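Local coordinates for protein putative Type I topoisomerase (Deinococcus radiodurans, PDB 3M4A) that probably relaxes DNA as a type IB topoisomerase, cutting one strand and rejoining it without ATP, and is captured here bound to DNA, at residues Q93-F98 with R239-T244; Q254-S259 with D296-G301; C291-D296 with R330-E335; K302-Y307 with E325-R330. All coordinates share one frame; numbering follows the deposited sequence.

Contact 1: residues Q93-F98 with R239-T244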
loop_
_atom_site.group_PDB
_atom_site.type_symbol
_atom_site.label_atom_id
_atom_site.label_comp_id
_atom_site.label_asym_id
_atom_site.label_seq_id
_atom_site.Cartn_x
_atom_site.Cartn_y
_atom_site.Cartn_z
ATOM N N GLN A 93 14.879 3.398 -4.674
ATOM C CA GLN A 93 14.716 2.524 -5.840
ATOM C C GLN A 93 13.482 1.628 -5.731
ATOM O O GLN A 93 12.688 1.529 -6.678
ATOM C CB GLN A 93 15.950 1.635 -6.026
ATOM C CG GLN A 93 17.216 2.394 -6.301
ATOM C CD GLN A 93 18.414 1.471 -6.369
ATOM O OE1 GLN A 93 18.828 0.903 -5.363
ATOM N NE2 GLN A 93 18.975 1.324 -7.555
ATOM N N ARG A 94 13.331 0.968 -4.590
ATOM C CA ARG A 94 12.173 0.105 -4.368
ATOM C C ARG A 94 10.867 0.908 -4.427
ATOM O O ARG A 94 9.887 0.450 -5.029
ATOM C CB ARG A 94 12.265 -0.645 -3.040
ATOM C CG ARG A 94 11.245 -1.769 -2.927
ATOM C CD ARG A 94 11.372 -2.504 -1.619
ATOM N NE ARG A 94 10.258 -3.426 -1.378
ATOM C CZ ARG A 94 10.223 -4.686 -1.805
ATOM N NH1 ARG A 94 11.245 -5.201 -2.484
ATOM N NH2 ARG A 94 9.176 -5.452 -1.528
ATOM N N LEU A 95 10.858 2.096 -3.829
ATOM C CA LEU A 95 9.638 2.916 -3.793
ATOM C C LEU A 95 9.261 3.504 -5.153
ATOM O O LEU A 95 8.077 3.649 -5.461
ATOM C CB LEU A 95 9.768 4.052 -2.768
ATOM C CG LEU A 95 9.729 3.664 -1.283
ATOM C CD1 LEU A 95 9.648 4.900 -0.404
ATOM C CD2 LEU A 95 8.574 2.713 -0.996
ATOM N N THR A 96 10.249 3.877 -5.962
ATOM C CA THR A 96 9.950 4.354 -7.313
ATOM C C THR A 96 9.273 3.253 -8.105
ATOM O O THR A 96 8.309 3.499 -8.819
ATOM C CB THR A 96 11.248 4.774 -8.050
ATOM O OG1 THR A 96 11.960 5.719 -7.249
ATOM C CG2 THR A 96 10.927 5.395 -9.400
ATOM N N ARG A 97 9.767 2.029 -7.960
ATOM C CA ARG A 97 9.175 0.903 -8.650
ATOM C C ARG A 97 7.795 0.564 -8.081
ATOM O O ARG A 97 6.866 0.283 -8.829
ATOM C CB ARG A 97 10.093 -0.314 -8.600
ATOM C CG ARG A 97 9.742 -1.372 -9.632
ATOM C CD ARG A 97 10.040 -0.927 -11.080
ATOM N NE ARG A 97 11.470 -0.913 -11.378
ATOM C CZ ARG A 97 12.198 -1.978 -11.716
ATOM N NH1 ARG A 97 11.652 -3.186 -11.790
ATOM N NH2 ARG A 97 13.492 -1.837 -11.976
ATOM N N PHE A 98 7.659 0.620 -6.762
ATOM C CA PHE A 98 6.342 0.435 -6.130
ATOM C C PHE A 98 5.320 1.450 -6.665
ATOM O O PHE A 98 4.183 1.084 -6.979
ATOM C CB PHE A 98 6.460 0.548 -4.613
ATOM C CG PHE A 98 5.175 0.293 -3.880
ATOM C CD1 PHE A 98 4.625 -0.972 -3.859
ATOM C CD2 PHE A 98 4.527 1.313 -3.190
ATOM C CE1 PHE A 98 3.458 -1.242 -3.177
ATOM C CE2 PHE A 98 3.343 1.054 -2.491
ATOM C CZ PHE A 98 2.804 -0.216 -2.503
ATOM N N ARG A 239 3.314 0.851 3.993
ATOM C CA ARG A 239 3.710 1.654 5.146
ATOM C C ARG A 239 4.970 2.472 4.891
ATOM O O ARG A 239 5.047 3.620 5.304
ATOM C CB ARG A 239 3.837 0.786 6.402
ATOM C CG ARG A 239 2.468 0.475 6.983
ATOM C CD ARG A 239 2.503 -0.650 7.996
ATOM N NE ARG A 239 3.380 -0.353 9.138
ATOM C CZ ARG A 239 3.048 0.421 10.171
ATOM N NH1 ARG A 239 1.867 1.024 10.229
ATOM N NH2 ARG A 239 3.916 0.584 11.163
ATOM N N THR A 240 5.929 1.911 4.157
ATOM C CA THR A 240 7.119 2.665 3.774
ATOM C C THR A 240 6.772 3.742 2.714
ATOM O O THR A 240 7.158 4.894 2.849
ATOM C CB THR A 240 8.242 1.742 3.262
ATOM O OG1 THR A 240 7.782 0.979 2.142
ATOM C CG2 THR A 240 8.712 0.792 4.372
ATOM N N TRP A 241 6.010 3.376 1.688
ATOM C CA TRP A 241 5.509 4.374 0.732
ATOM C C TRP A 241 4.640 5.417 1.426
ATOM O O TRP A 241 4.864 6.619 1.287
ATOM C CB TRP A 241 4.708 3.701 -0.388
ATOM C CG TRP A 241 4.028 4.660 -1.314
ATOM C CD1 TRP A 241 2.687 4.986 -1.331
ATOM C CD2 TRP A 241 4.634 5.421 -2.362
ATOM N NE1 TRP A 241 2.433 5.881 -2.335
ATOM C CE2 TRP A 241 3.606 6.183 -2.979
ATOM C CE3 TRP A 241 5.944 5.545 -2.843
ATOM C CZ2 TRP A 241 3.849 7.051 -4.042
ATOM C CZ3 TRP A 241 6.180 6.401 -3.918
ATOM C CH2 TRP A 241 5.146 7.153 -4.498
ATOM N N GLY A 242 3.643 4.968 2.189
ATOM C CA GLY A 242 2.745 5.903 2.875
ATOM C C GLY A 242 3.400 6.773 3.921
ATOM O O GLY A 242 3.087 7.963 4.014
ATOM N N GLY A 243 4.328 6.213 4.700
ATOM C CA GLY A 243 5.127 7.021 5.622
ATOM C C GLY A 243 5.945 8.114 4.945
ATOM O O GLY A 243 5.975 9.246 5.403
ATOM N N THR A 244 6.579 7.757 3.830
ATOM C CA THR A 244 7.367 8.680 3.024
ATOM C C THR A 244 6.460 9.774 2.418
ATOM O O THR A 244 6.801 10.960 2.464
ATOM C CB THR A 244 8.141 7.934 1.937
ATOM O OG1 THR A 244 9.060 7.020 2.553
ATOM C CG2 THR A 244 8.910 8.897 1.014
#
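T240 O is gripped by two donors from T244, the residue one helical turn on, and both of these threonines meet L95 of the facing helix. T244 N and T244 OG1 reach the oxygen from opposite faces of its carbonyl plane, and the hydroxyl bond T244 OG1 to T240 O measures 2.9 Å. With its hydroxyl proton spent on T240 O, T244 OG1 also accepts from C291 N outside the two segments. L95 lodges between the threonine hydroxyls. Its CD1 meets T244 OG1 tip to tip at 3.7 Å, and its CD2 comes equally close to T240 OG1. The same CD2 packs 4.0 Å from W241 CB, and L95 O approaches CZ3 of the indole at 3.7 Å. The two segments belong to helices 91-113 and 235-254, which cross at nearly a right angle (-94°) inside the catalytic core of the type IB topoisomerase fold. L95 and W241 mark the nearest backbone approach. One turn beyond L95, F98 turns its ring edge toward the face of W241 in an offset edge-to-face pair, the planes 63° apart. Because F98 CG lies anti to the backbone N (chi1 -177°), the CD2-CE2 side of the ring is carried across the tryptophan, where F98 CE2 lies 3.6 Å from W241 CB. An alanine in place of W241 would probably leave the F98 edge with no face to meet and E325 OE2 without its indole donor. That bond from W241 NE1 and packing on L328 carry the contact onward to helix 323-337.

Contact 2: residues Q254-S259 with D296-G301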
loop_
_atom_site.group_PDB
_atom_site.type_symbol
_atom_site.label_atom_id
_atom_site.label_comp_id
_atom_site.label_asym_id
_atom_site.label_seq_id
_atom_site.Cartn_x
_atom_site.Cartn_y
_atom_site.Cartn_z
ATOM N N GLN A 254 4.284 22.465 5.729
ATOM C CA GLN A 254 4.990 23.290 6.717
ATOM C C GLN A 254 5.778 24.381 6.006
ATOM O O GLN A 254 5.736 25.549 6.402
ATOM C CB GLN A 254 5.931 22.442 7.580
ATOM C CG GLN A 254 5.237 21.387 8.452
ATOM C CD GLN A 254 4.025 21.933 9.188
ATOM O OE1 GLN A 254 4.133 22.883 9.978
ATOM N NE2 GLN A 254 2.854 21.366 8.908
ATOM N N GLY A 255 6.491 23.991 4.955
ATOM C CA GLY A 255 7.234 24.924 4.123
ATOM C C GLY A 255 8.698 24.895 4.502
ATOM O O GLY A 255 9.064 24.498 5.613
ATOM N N THR A 256 9.526 25.337 3.564
ATOM C CA THR A 256 10.975 25.318 3.723
ATOM C C THR A 256 11.434 26.404 4.697
ATOM O O THR A 256 10.691 27.348 5.008
ATOM C CB THR A 256 11.678 25.502 2.367
ATOM O OG1 THR A 256 11.188 26.681 1.726
ATOM C CG2 THR A 256 11.431 24.298 1.446
ATOM N N GLU A 257 12.655 26.228 5.191
ATOM C CA GLU A 257 13.256 27.129 6.162
ATOM C C GLU A 257 14.496 27.739 5.537
ATOM O O GLU A 257 15.153 27.096 4.726
ATOM C CB GLU A 257 13.630 26.363 7.425
ATOM C CG GLU A 257 12.438 25.956 8.292
ATOM C CD GLU A 257 11.685 27.153 8.854
ATOM O OE1 GLU A 257 12.283 28.254 8.956
ATOM O OE2 GLU A 257 10.493 27.001 9.199
ATOM N N SER A 258 14.822 28.971 5.923
ATOM C CA SER A 258 15.981 29.666 5.360
ATOM C C SER A 258 17.303 29.122 5.897
ATOM O O SER A 258 18.290 29.078 5.162
ATOM C CB SER A 258 15.894 31.181 5.597
ATOM O OG SER A 258 15.567 31.487 6.944
ATOM N N SER A 259 17.324 28.709 7.161
ATOM C CA SER A 259 18.533 28.145 7.760
ATOM C C SER A 259 18.406 26.639 7.906
ATOM O O SER A 259 17.324 26.120 8.186
ATOM C CB SER A 259 18.829 28.789 9.112
ATOM O OG SER A 259 17.755 28.621 10.016
ATOM N N ASP A 296 16.579 15.047 2.305
ATOM C CA ASP A 296 17.626 15.692 1.481
ATOM C C ASP A 296 17.057 16.845 0.658
ATOM O O ASP A 296 17.566 17.972 0.686
ATOM C CB ASP A 296 18.290 14.705 0.519
ATOM C CG ASP A 296 19.158 13.670 1.213
ATOM O OD1 ASP A 296 19.590 13.879 2.374
ATOM O OD2 ASP A 296 19.395 12.634 0.573
ATOM N N ARG A 297 15.966 16.586 -0.063
ATOM C CA ARG A 297 15.370 17.642 -0.862
ATOM C C ARG A 297 14.896 18.810 -0.007
ATOM O O ARG A 297 15.129 19.978 -0.344
ATOM C CB ARG A 297 14.247 17.089 -1.745
ATOM C CG ARG A 297 14.710 16.068 -2.752
ATOM C CD ARG A 297 15.691 16.591 -3.812
ATOM N NE ARG A 297 16.046 15.462 -4.651
ATOM C CZ ARG A 297 17.006 14.576 -4.374
ATOM N NH1 ARG A 297 17.762 14.718 -3.288
ATOM N NH2 ARG A 297 17.223 13.548 -5.176
ATOM N N TYR A 298 14.255 18.512 1.123
ATOM C CA TYR A 298 13.795 19.560 2.025
ATOM C C TYR A 298 14.947 20.453 2.481
ATOM O O TYR A 298 14.826 21.674 2.501
ATOM C CB TYR A 298 13.085 18.949 3.235
ATOM C CG TYR A 298 12.515 19.992 4.155
ATOM C CD1 TYR A 298 11.395 20.736 3.781
ATOM C CD2 TYR A 298 13.113 20.269 5.388
ATOM C CE1 TYR A 298 10.874 21.706 4.614
ATOM C CE2 TYR A 298 12.596 21.233 6.234
ATOM C CZ TYR A 298 11.482 21.953 5.849
ATOM O OH TYR A 298 10.965 22.925 6.677
ATOM N N LEU A 299 16.062 19.836 2.831
ATOM C CA LEU A 299 17.249 20.565 3.293
ATOM C C LEU A 299 17.882 21.444 2.206
ATOM O O LEU A 299 18.565 22.428 2.520
ATOM C CB LEU A 299 18.277 19.588 3.870
ATOM C CG LEU A 299 17.847 19.002 5.218
ATOM C CD1 LEU A 299 18.764 17.872 5.648
ATOM C CD2 LEU A 299 17.780 20.069 6.279
ATOM N N ASP A 300 17.623 21.105 0.950
ATOM C CA ASP A 300 18.017 21.915 -0.201
ATOM C C ASP A 300 16.899 22.857 -0.679
ATOM O O ASP A 300 17.007 23.445 -1.761
ATOM C CB ASP A 300 18.463 20.994 -1.346
ATOM C CG ASP A 300 19.854 20.398 -1.120
ATOM O OD1 ASP A 300 20.594 20.909 -0.260
ATOM O OD2 ASP A 300 20.198 19.425 -1.806
ATOM N N GLY A 301 15.822 22.976 0.103
ATOM C CA GLY A 301 14.733 23.920 -0.166
ATOM C C GLY A 301 13.723 23.465 -1.211
ATOM O O GLY A 301 13.045 24.293 -1.832
HETATM O O HOH W 1 14.044 23.905 4.108
HETATM O O HOH W 2 17.411 24.576 4.361
#
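Y298 sends its ring across to the loop of residues 254-259 and ends in a hydrogen bond from OH to G255 O of 2.7 Å. Its CG stands anti to the backbone N (chi1 -176°), which swings the ring off the last turn of its helix. G255 O lies at the ring edge, in the ring plane. Seen from the acceptor, the hydroxyl is tilted 27° out of the carbonyl plane. E257 runs alongside the tyrosine and points the same way, its CG 3.7 Å from Y298 OH and its carboxylate turned 67° against the ring. T256 passes its backbone by the same side chain, with T256 CA 3.7 Å from Y298 CE1. A water sits over the centre of one ring face, 3.6 Å above the plane; it accepts from E257 N and is placed to donate to Y298 O, and can so bridge the loop and helix backbones beside the ring. Farther along, T256 CG2 rests on the backbone of G301, 3.6 Å from its C atom. G301, with positive phi, is the C' residue of the Schellman motif that ends the helix, while G255 leaves the preceding helix with positive phi of its own. The contact thus ties the turn between helices 235-254 and 260-278 to the C-terminal end of helix 292-299. Y298 and E257 also lean on V266 of helix 260-278, and V303, just past the Schellman turn, touches both T256 and Y298.

Contact 3: residues C291-D296 with R330-E335; sequences CPVIFD and RMLESE
L332 pushes its CD2 methyl into a hollow walled by C291, V293 and I294 at the start of helix 292-299. The methyl lies 3.8 Å from C291 SG and 4.2 Å from V293 CB. Its 3.5 Å approach to I294 CD1 is tight, but it rests on one of two modelled isoleucine conformers and is no firm sign of strain. The complementary bump is V293, which points into the surface of helix 323-337 among M331, L332 and E335, its CG2 3.9 Å from E335 CD. On the flank, M331 extends from its helix with CG anti to the backbone N (chi1 -179°) and bends only at the thioether. This lays SD across I294 at about a right angle, 3.8 Å from I294 CG1. The helices themselves cross at 88°, and L328, one turn before L332, also packs on I294. C291 takes part in two ways: as N-cap its SG accepts a weak bond from V293 N, and the same sulfur forms one wall of the leucine's hollow. At the margin the E335 side chain crosses V293 obliquely and its carboxylate leads to polar ground, where a water donates to E335 OE1 and to D296 OD2, both at 2.8 Å. OE1 also forms a salt bridge with R297. A lysine in place of E335 would probably leave R297 facing a like charge and the water without one of its acceptors. The contact is therefore apolar inside and ionic at its margin, and the water and R297 are likely to ease the repulsion between the two carboxylates.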
loop_
_atom_site.group_PDB
_atom_site.type_symbol
_atom_site.label_atom_id
_atom_site.label_comp_id
_atom_site.label_asym_id
_atom_site.label_seq_id
_atom_site.Cartn_x
_atom_site.Cartn_y
_atom_site.Cartn_z
ATOM N N CYS A 291 11.837 7.524 3.445
ATOM C CA CYS A 291 12.996 7.557 2.546
ATOM C C CYS A 291 13.782 8.862 2.761
ATOM O O CYS A 291 13.226 9.941 2.675
ATOM C CB CYS A 291 12.546 7.409 1.091
ATOM S SG CYS A 291 13.908 7.512 -0.075
ATOM N N PRO A 292 15.103 8.768 3.021
ATOM C CA PRO A 292 15.869 9.974 3.337
ATOM C C PRO A 292 15.966 10.978 2.197
ATOM O O PRO A 292 16.241 12.160 2.413
ATOM C CB PRO A 292 17.266 9.425 3.681
ATOM C CG PRO A 292 17.349 8.131 3.018
ATOM C CD PRO A 292 15.943 7.561 3.008
ATOM N N VAL A 293 15.723 10.524 0.976
ATOM C CA VAL A 293 15.722 11.430 -0.157
ATOM C C VAL A 293 14.778 12.617 0.052
ATOM O O VAL A 293 15.108 13.743 -0.295
ATOM C CB VAL A 293 15.408 10.676 -1.470
ATOM C CG1 VAL A 293 15.188 11.660 -2.634
ATOM C CG2 VAL A 293 16.547 9.694 -1.785
ATOM N N ILE A 294 13.613 12.384 0.657
ATOM C CA ILE A 294 12.633 13.442 0.907
ATOM C C ILE A 294 13.203 14.539 1.820
ATOM O O ILE A 294 12.966 15.744 1.621
ATOM C CB ILE A 294 11.322 12.814 1.499
ATOM C CG1 ILE A 294 10.445 12.269 0.365
ATOM C CG2 ILE A 294 10.530 13.808 2.334
ATOM C CD1 ILE A 294 11.109 11.199 -0.482
ATOM N N PHE A 295 13.963 14.098 2.833
ATOM C CA PHE A 295 14.630 14.995 3.787
ATOM C C PHE A 295 15.788 15.748 3.116
ATOM O O PHE A 295 15.933 16.948 3.323
ATOM C CB PHE A 295 15.138 14.204 4.998
ATOM C CG PHE A 295 14.054 13.792 5.967
ATOM C CD1 PHE A 295 12.702 13.956 5.669
ATOM C CD2 PHE A 295 14.393 13.233 7.185
ATOM C CE1 PHE A 295 11.726 13.580 6.576
ATOM C CE2 PHE A 295 13.403 12.851 8.102
ATOM C CZ PHE A 295 12.073 13.026 7.778
ATOM N N ASP A 296 16.579 15.047 2.305
ATOM C CA ASP A 296 17.626 15.692 1.481
ATOM C C ASP A 296 17.057 16.845 0.658
ATOM O O ASP A 296 17.566 17.972 0.686
ATOM C CB ASP A 296 18.290 14.705 0.519
ATOM C CG ASP A 296 19.158 13.670 1.213
ATOM O OD1 ASP A 296 19.590 13.879 2.374
ATOM O OD2 ASP A 296 19.395 12.634 0.573
ATOM N N ARG A 330 8.067 11.605 -8.764
ATOM C CA ARG A 330 8.999 12.457 -9.504
ATOM C C ARG A 330 10.153 12.924 -8.620
ATOM O O ARG A 330 11.304 12.968 -9.080
ATOM C CB ARG A 330 8.256 13.623 -10.131
ATOM C CG ARG A 330 7.391 13.183 -11.294
ATOM C CD ARG A 330 6.590 14.324 -11.872
ATOM N NE ARG A 330 7.451 15.391 -12.359
ATOM C CZ ARG A 330 8.086 15.385 -13.523
ATOM N NH1 ARG A 330 7.967 14.367 -14.370
ATOM N NH2 ARG A 330 8.858 16.413 -13.841
ATOM N N MET A 331 9.867 13.238 -7.353
ATOM C CA MET A 331 10.951 13.576 -6.411
ATOM C C MET A 331 11.929 12.418 -6.237
ATOM O O MET A 331 13.155 12.623 -6.263
ATOM C CB MET A 331 10.396 14.016 -5.055
ATOM C CG MET A 331 11.465 14.402 -4.058
ATOM S SD MET A 331 10.800 14.760 -2.418
ATOM C CE MET A 331 10.269 16.444 -2.618
ATOM N N LEU A 332 11.416 11.206 -6.040
ATOM C CA LEU A 332 12.291 10.045 -5.893
ATOM C C LEU A 332 13.092 9.801 -7.167
ATOM O O LEU A 332 14.274 9.449 -7.107
ATOM C CB LEU A 332 11.510 8.794 -5.527
ATOM C CG LEU A 332 10.844 8.831 -4.149
ATOM C CD1 LEU A 332 9.950 7.594 -3.991
ATOM C CD2 LEU A 332 11.874 8.915 -3.005
ATOM N N GLU A 333 12.449 9.998 -8.312
ATOM C CA GLU A 333 13.135 9.851 -9.601
ATOM C C GLU A 333 14.319 10.832 -9.767
ATOM O O GLU A 333 15.275 10.528 -10.493
ATOM C CB GLU A 333 12.134 9.948 -10.766
ATOM C CG GLU A 333 11.267 8.688 -10.872
ATOM C CD GLU A 333 10.196 8.751 -11.955
ATOM O OE1 GLU A 333 9.702 9.862 -12.277
ATOM O OE2 GLU A 333 9.835 7.661 -12.465
ATOM N N SER A 334 14.290 11.973 -9.082
ATOM C CA SER A 334 15.404 12.919 -9.175
ATOM C C SER A 334 16.711 12.353 -8.603
ATOM O O SER A 334 17.789 12.834 -8.956
ATOM C CB SER A 334 15.064 14.248 -8.497
ATOM O OG SER A 334 15.023 14.129 -7.092
ATOM N N GLU A 335 16.624 11.354 -7.726
ATOM C CA GLU A 335 17.823 10.746 -7.143
ATOM C C GLU A 335 18.581 9.956 -8.213
ATOM O O GLU A 335 19.816 9.944 -8.230
ATOM C CB GLU A 335 17.455 9.851 -5.954
ATOM C CG GLU A 335 18.658 9.273 -5.163
ATOM C CD GLU A 335 19.414 10.290 -4.305
ATOM O OE1 GLU A 335 19.038 11.474 -4.227
ATOM O OE2 GLU A 335 20.416 9.883 -3.686
HETATM O O HOH W 3 20.010 13.007 -2.154
#

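Contact 4: residues K302-Y307 with E325-R330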
loop_
_atom_site.group_PDB
_atom_site.type_symbol
_atom_site.label_atom_id
_atom_site.label_comp_id
_atom_site.label_asym_id
_atom_site.label_seq_id
_atom_site.Cartn_x
_atom_site.Cartn_y
_atom_site.Cartn_z
ATOM N N LYS A 302 13.606 22.150 -1.396
ATOM C CA LYS A 302 12.707 21.598 -2.402
ATOM C C LYS A 302 11.680 20.683 -1.751
ATOM O O LYS A 302 12.021 19.883 -0.889
ATOM C CB LYS A 302 13.496 20.835 -3.454
ATOM C CG LYS A 302 14.470 21.732 -4.247
ATOM C CD LYS A 302 15.382 20.910 -5.129
ATOM C CE LYS A 302 16.226 21.806 -6.046
ATOM N NZ LYS A 302 17.617 21.309 -6.105
ATOM N N VAL A 303 10.434 20.803 -2.187
ATOM C CA VAL A 303 9.320 20.025 -1.608
ATOM C C VAL A 303 8.467 19.465 -2.743
ATOM O O VAL A 303 8.773 19.689 -3.930
ATOM C CB VAL A 303 8.470 20.885 -0.661
ATOM C CG1 VAL A 303 9.300 21.266 0.585
ATOM C CG2 VAL A 303 7.947 22.139 -1.365
ATOM N N LEU A 304 7.403 18.728 -2.413
ATOM C CA LEU A 304 6.584 18.086 -3.460
ATOM C C LEU A 304 6.148 19.066 -4.558
ATOM O O LEU A 304 6.169 18.716 -5.728
ATOM C CB LEU A 304 5.331 17.446 -2.858
ATOM C CG LEU A 304 5.549 16.200 -2.010
ATOM C CD1 LEU A 304 4.205 15.742 -1.407
ATOM C CD2 LEU A 304 6.212 15.081 -2.820
ATOM N N ASP A 305 5.779 20.285 -4.158
ATOM C CA ASP A 305 5.346 21.337 -5.097
ATOM C C ASP A 305 6.318 21.529 -6.271
ATOM O O ASP A 305 5.908 21.873 -7.377
ATOM C CB ASP A 305 5.255 22.708 -4.411
ATOM C CG ASP A 305 4.557 22.687 -3.056
ATOM O OD1 ASP A 305 4.033 21.639 -2.634
ATOM O OD2 ASP A 305 4.555 23.765 -2.404
ATOM N N ASP A 306 7.607 21.345 -6.009
ATOM C CA ASP A 306 8.654 21.560 -7.014
ATOM C C ASP A 306 8.778 20.427 -8.030
ATOM O O ASP A 306 9.506 20.554 -9.036
ATOM C CB ASP A 306 10.000 21.777 -6.317
ATOM C CG ASP A 306 9.998 23.000 -5.426
ATOM O OD1 ASP A 306 9.823 24.124 -5.953
ATOM O OD2 ASP A 306 10.166 22.854 -4.202
ATOM N N TYR A 307 8.086 19.315 -7.784
ATOM C CA TYR A 307 8.163 18.136 -8.647
ATOM C C TYR A 307 6.843 17.810 -9.346
ATOM O O TYR A 307 6.619 16.670 -9.763
ATOM C CB TYR A 307 8.669 16.930 -7.855
ATOM C CG TYR A 307 10.106 17.111 -7.446
ATOM C CD1 TYR A 307 11.142 16.819 -8.333
ATOM C CD2 TYR A 307 10.433 17.602 -6.194
ATOM C CE1 TYR A 307 12.457 17.003 -7.980
ATOM C CE2 TYR A 307 11.771 17.795 -5.828
ATOM C CZ TYR A 307 12.765 17.501 -6.726
ATOM O OH TYR A 307 14.083 17.678 -6.365
ATOM N N GLU A 325 1.126 11.787 -4.599
ATOM C CA GLU A 325 1.863 10.567 -4.932
ATOM C C GLU A 325 2.682 10.742 -6.221
ATOM O O GLU A 325 3.818 10.274 -6.317
ATOM C CB GLU A 325 0.925 9.367 -5.083
ATOM C CG GLU A 325 0.480 8.757 -3.781
ATOM C CD GLU A 325 -0.407 7.541 -3.973
ATOM O OE1 GLU A 325 -1.289 7.566 -4.871
ATOM O OE2 GLU A 325 -0.231 6.563 -3.214
ATOM N N GLY A 326 2.087 11.427 -7.192
ATOM C CA GLY A 326 2.748 11.704 -8.451
ATOM C C GLY A 326 3.966 12.569 -8.227
ATOM O O GLY A 326 5.039 12.297 -8.767
ATOM N N ALA A 327 3.807 13.614 -7.433
ATOM C CA ALA A 327 4.929 14.494 -7.130
ATOM C C ALA A 327 6.013 13.736 -6.367
ATOM O O ALA A 327 7.211 13.941 -6.614
ATOM C CB ALA A 327 4.475 15.725 -6.380
ATOM N N LEU A 328 5.613 12.860 -5.442
ATOM C CA LEU A 328 6.590 12.032 -4.722
ATOM C C LEU A 328 7.390 11.120 -5.664
ATOM O O LEU A 328 8.626 11.004 -5.566
ATOM C CB LEU A 328 5.907 11.196 -3.628
ATOM C CG LEU A 328 6.841 10.260 -2.838
ATOM C CD1 LEU A 328 7.928 11.053 -2.133
ATOM C CD2 LEU A 328 6.040 9.437 -1.831
ATOM N N LYS A 329 6.692 10.477 -6.590
ATOM C CA LYS A 329 7.354 9.639 -7.563
ATOM C C LYS A 329 8.427 10.415 -8.306
ATOM O O LYS A 329 9.538 9.938 -8.450
ATOM C CB LYS A 329 6.374 9.073 -8.574
ATOM C CG LYS A 329 7.009 7.965 -9.400
ATOM C CD LYS A 329 6.100 7.397 -10.437
ATOM C CE LYS A 329 6.777 6.193 -11.083
ATOM N NZ LYS A 329 6.079 5.724 -12.307
ATOM N N ARG A 330 8.067 11.605 -8.764
ATOM C CA ARG A 330 8.999 12.457 -9.504
ATOM C C ARG A 330 10.153 12.924 -8.620
ATOM O O ARG A 330 11.304 12.968 -9.080
ATOM C CB ARG A 330 8.256 13.623 -10.131
ATOM C CG ARG A 330 7.391 13.183 -11.294
ATOM C CD ARG A 330 6.590 14.324 -11.872
ATOM N NE ARG A 330 7.451 15.391 -12.359
ATOM C CZ ARG A 330 8.086 15.385 -13.523
ATOM N NH1 ARG A 330 7.967 14.367 -14.370
ATOM N NH2 ARG A 330 8.858 16.413 -13.841
#
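The R330 guanidinium meets Y307 at its edge, with the tyrosine's carbonyl carbon near the guanidinium plane and the carbonyl oxygen accepting from NE. This bond, R330 NE to Y307 O, is weak: 3.0 Å long but bent to 129° at the hydrogen. The bend of the arginine chain at chi3 (60°) turns NE back toward the carbonyl; R330 CD, already set by the earlier torsions, lies 3.2 Å from Y307 O. The Y307 ring is approached obliquely by helix carbonyls, R330 O lying 3.9 Å from its CD1, while Y307 CB rests 3.5 Å from A327 O. Beyond the segments, M331, S334 and R297 also touch this tyrosine. A327 marks the nearest backbone approach, and its methyl is the small surface on which the chain settles: A327 CB lies 3.5 Å from L304 O. L304 then reaches past the alanine with CD2, 3.5 Å from L328 N and also against L328 CB, lying along the backbone of helix 323-337. L304 begins the short 3-10 turn 304-306, which is pinned from within by D306: its OD2 uses the anti lone pair to take V303 N in a nearly straight bond (168°). The linker after helix 292-299 is thereby folded back on helix 323-337. Its grip is chiefly van der Waals packing against alanine, leucine and backbone, with one weak hydrogen bond from a charged side chain at one end, so close fit rather than polar bonding probably sets where the linker lies.

How the contacts relate
Contacts 1, 3 and 4 are buried, whereas contact 2 lies at the surface, its centre about 27 Å from the centre of the chain. Helix 323-337 serves both contacts 3 and 4, which share R330, and helix 292-299 serves contacts 2 and 3, which share D296. Contact 1 joins contacts 3 and 4 through T244 with C291 and W241 with E325, and does not touch contact 2. R297 links contact 2 to contact 3 by its salt bridge to E335. The chemistry follows the place: near-perpendicular helix crossings in contacts 1 and 3, with an aromatic pair in the first and aliphatic and sulfur packing with a charged margin in the second, linker packing in contact 4, and a tyrosine hydroxyl with water in contact 2.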